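Local coordinates for protein copper-sensitive operon repressor (CsoR) (Geobacillus thermodenitrificans, PDB 4M1P) that senses copper(I) as a transcriptional repressor, probably binding the DNA of a copper-resistance operon and letting go when the metal is bound, at residues G34-V39 against S57-A62. The protein carries 1 engineered substitution. Sequence-based numbering, arbitrary orientation.
Sequences GQVRGV and SAIQAA
Ile59 reaches across to helix 19-44 and is met there by Gln35, Val36 and Val39. Gln35 and Ile59 lie side by side and run in opposite directions. CB of Gln35 sits 3.6 Å from CG1 of Ile59. Farther out, the amide of Gln35 faces helix 49-85, with OE1 near CA of Ile59. The glutamine chain is extended beyond CG (chi2 177°), which carries the amide across to the second helix. There the amide splits its contacts between two methyls one turn apart. NE2 is 4.0 Å from CB of Ala58, and OE1 is 3.9 Å from CB of Ala62. No hydrogen bond crosses between the two segments; across this contact the amide meets carbon atoms by van der Waals packing. The far end of Ile59 packs against two valine methyls and the backbone at the Gln35-Val36 peptide. Its CG1 stands anti to the carbonyl carbon (chi1 -57°), and CD1 extends to that peptide. CD1 lies 3.7 Å from CG2 of Val39, which meets it obliquely. CG2 of Val36 is 4.0 Å from the same methyl, and that side chain runs about at a right angle to Ile59. Cutting Gln35 back to an alanine removes the chain beyond CB that lies beside Ile59, and is likely to lose the amide's contacts to both alanine methyls and open a gap between the helices there. Ile32 of the same chain also touches Ile59 and Ala62. Leu63 of a second subunit packs on Ile59, which ties this core to the subunit interface. The axes of the two short segments approach to 10.0 Å at an angle of 162°. This is antiparallel packing of two long helices in a helical hairpin, as in the all-helical CsoR fold, whose subunits assemble here into a tetramer.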
ATOM      1  N   GLY A  34     -22.928   2.865   3.749  1.00 62.07           N
ATOM      2  CA  GLY A  34     -23.497   2.079   4.829  1.00 65.99           C
ATOM      3  C   GLY A  34     -22.422   1.613   5.793  1.00 63.52           C
ATOM      4  O   GLY A  34     -22.532   1.828   7.008  1.00 60.77           O
ATOM      5  N   GLN A  35     -21.383   0.983   5.241  1.00 56.70           N
ATOM      6  CA  GLN A  35     -20.244   0.528   6.022  1.00 54.23           C
ATOM      7  C   GLN A  35     -19.726   1.658   6.900  1.00 57.27           C
ATOM      8  O   GLN A  35     -19.510   1.474   8.100  1.00 64.90           O
ATOM      9  CB  GLN A  35     -19.137   0.017   5.099  1.00 57.21           C
ATOM     10  CG  GLN A  35     -19.517  -1.209   4.279  1.00 60.92           C
ATOM     11  CD  GLN A  35     -18.422  -1.639   3.324  1.00 64.26           C
ATOM     12  OE1 GLN A  35     -18.015  -0.881   2.446  1.00 63.56           O
ATOM     13  NE2 GLN A  35     -17.940  -2.865   3.490  1.00 68.54           N
ATOM     14  N   VAL A  36     -19.559   2.836   6.306  1.00 53.43           N
ATOM     15  CA  VAL A  36     -19.083   4.003   7.046  1.00 56.22           C
ATOM     16  C   VAL A  36     -20.000   4.380   8.222  1.00 61.50           C
ATOM     17  O   VAL A  36     -19.522   4.705   9.315  1.00 67.31           O
ATOM     18  CB  VAL A  36     -18.847   5.215   6.117  1.00 54.88           C
ATOM     19  CG1 VAL A  36     -18.445   6.437   6.917  1.00 53.01           C
ATOM     20  CG2 VAL A  36     -17.762   4.892   5.100  1.00 54.79           C
ATOM     21  N   ARG A  37     -21.311   4.324   8.017  1.00 60.20           N
ATOM     22  CA  ARG A  37     -22.231   4.618   9.115  1.00 61.25           C
ATOM     23  C   ARG A  37     -22.318   3.441  10.078  1.00 59.46           C
ATOM     24  O   ARG A  37     -22.518   3.624  11.279  1.00 61.95           O
ATOM     25  CB  ARG A  37     -23.612   5.013   8.587  1.00 62.74           C
ATOM     26  CG  ARG A  37     -23.580   6.313   7.805  1.00 61.77           C
ATOM     27  CD  ARG A  37     -24.887   6.607   7.129  1.00 60.10           C
ATOM     28  NE  ARG A  37     -25.990   6.683   8.072  1.00 58.35           N
ATOM     29  CZ  ARG A  37     -27.212   7.073   7.735  1.00 61.92           C
ATOM     30  NH1 ARG A  37     -27.458   7.425   6.485  1.00 60.51           N
ATOM     31  NH2 ARG A  37     -28.179   7.120   8.642  1.00 64.56           N
ATOM     32  N   GLY A  38     -22.160   2.231   9.551  1.00 58.04           N
ATOM     33  CA  GLY A  38     -22.062   1.064  10.404  1.00 59.69           C
ATOM     34  C   GLY A  38     -20.937   1.287  11.397  1.00 62.56           C
ATOM     35  O   GLY A  38     -21.101   1.067  12.598  1.00 66.61           O
ATOM     36  N   VAL A  39     -19.800   1.757  10.886  1.00 59.27           N
ATOM     37  CA  VAL A  39     -18.625   2.012  11.710  1.00 56.95           C
ATOM     38  C   VAL A  39     -18.932   3.112  12.714  1.00 57.58           C
ATOM     39  O   VAL A  39     -18.537   3.032  13.880  1.00 62.16           O
ATOM     40  CB  VAL A  39     -17.405   2.370  10.840  1.00 51.70           C
ATOM     41  CG1 VAL A  39     -16.278   2.926  11.684  1.00 45.57           C
ATOM     42  CG2 VAL A  39     -16.939   1.144  10.088  1.00 54.11           C
ATOM     43  N   SER A  57     -10.985  -2.013   7.515  1.00 49.74           N
ATOM     44  CA  SER A  57     -10.225  -2.733   6.508  1.00 51.77           C
ATOM     45  C   SER A  57     -11.127  -3.110   5.340  1.00 52.78           C
ATOM     46  O   SER A  57     -10.732  -3.002   4.174  1.00 53.14           O
ATOM     47  CB  SER A  57      -9.587  -3.982   7.103  1.00 53.74           C
ATOM     48  OG  SER A  57      -8.894  -4.688   6.095  1.00 56.81           O
ATOM     49  N   ALA A  58     -12.344  -3.542   5.659  1.00 48.70           N
ATOM     50  CA  ALA A  58     -13.338  -3.838   4.637  1.00 46.77           C
ATOM     51  C   ALA A  58     -13.574  -2.611   3.756  1.00 51.70           C
ATOM     52  O   ALA A  58     -13.486  -2.701   2.533  1.00 54.46           O
ATOM     53  CB  ALA A  58     -14.638  -4.300   5.270  1.00 40.87           C
ATOM     54  N   ILE A  59     -13.860  -1.471   4.384  1.00 48.84           N
ATOM     55  CA  ILE A  59     -14.125  -0.236   3.650  1.00 47.38           C
ATOM     56  C   ILE A  59     -12.995   0.148   2.693  1.00 47.53           C
ATOM     57  O   ILE A  59     -13.240   0.336   1.502  1.00 53.60           O
ATOM     58  CB  ILE A  59     -14.431   0.933   4.592  1.00 44.45           C
ATOM     59  CG1 ILE A  59     -15.615   0.578   5.483  1.00 46.18           C
ATOM     60  CG2 ILE A  59     -14.755   2.180   3.792  1.00 43.37           C
ATOM     61  CD1 ILE A  59     -15.934   1.615   6.530  1.00 48.34           C
ATOM     62  N   GLN A  60     -11.773   0.262   3.207  1.00 47.27           N
ATOM     63  CA  GLN A  60     -10.601   0.550   2.372  1.00 49.58           C
ATOM     64  C   GLN A  60     -10.502  -0.403   1.179  1.00 48.09           C
ATOM     65  O   GLN A  60     -10.192   0.007   0.062  1.00 49.96           O
ATOM     66  CB  GLN A  60      -9.320   0.471   3.197  1.00 45.57           C
ATOM     67  CG  GLN A  60      -9.135   1.605   4.182  1.00 51.32           C
ATOM     68  CD  GLN A  60      -7.857   1.452   4.975  1.00 67.72           C
ATOM     69  OE1 GLN A  60      -7.381   0.337   5.195  1.00 74.86           O
ATOM     70  NE2 GLN A  60      -7.286   2.571   5.402  1.00 73.60           N
ATOM     71  N   ALA A  61     -10.772  -1.676   1.432  1.00 48.72           N
ATOM     72  CA  ALA A  61     -10.792  -2.681   0.379  1.00 47.99           C
ATOM     73  C   ALA A  61     -11.838  -2.348  -0.682  1.00 50.36           C
ATOM     74  O   ALA A  61     -11.551  -2.389  -1.876  1.00 54.54           O
ATOM     75  CB  ALA A  61     -11.059  -4.056   0.969  1.00 37.43           C
ATOM     76  N   ALA A  62     -13.052  -2.031  -0.245  1.00 46.44           N
ATOM     77  CA  ALA A  62     -14.129  -1.709  -1.177  1.00 51.07           C
ATOM     78  C   ALA A  62     -13.822  -0.439  -1.975  1.00 56.65           C
ATOM     79  O   ALA A  62     -14.257  -0.305  -3.117  1.00 61.35           O
ATOM     80  CB  ALA A  62     -15.448  -1.569  -0.442  1.00 42.80           C
TER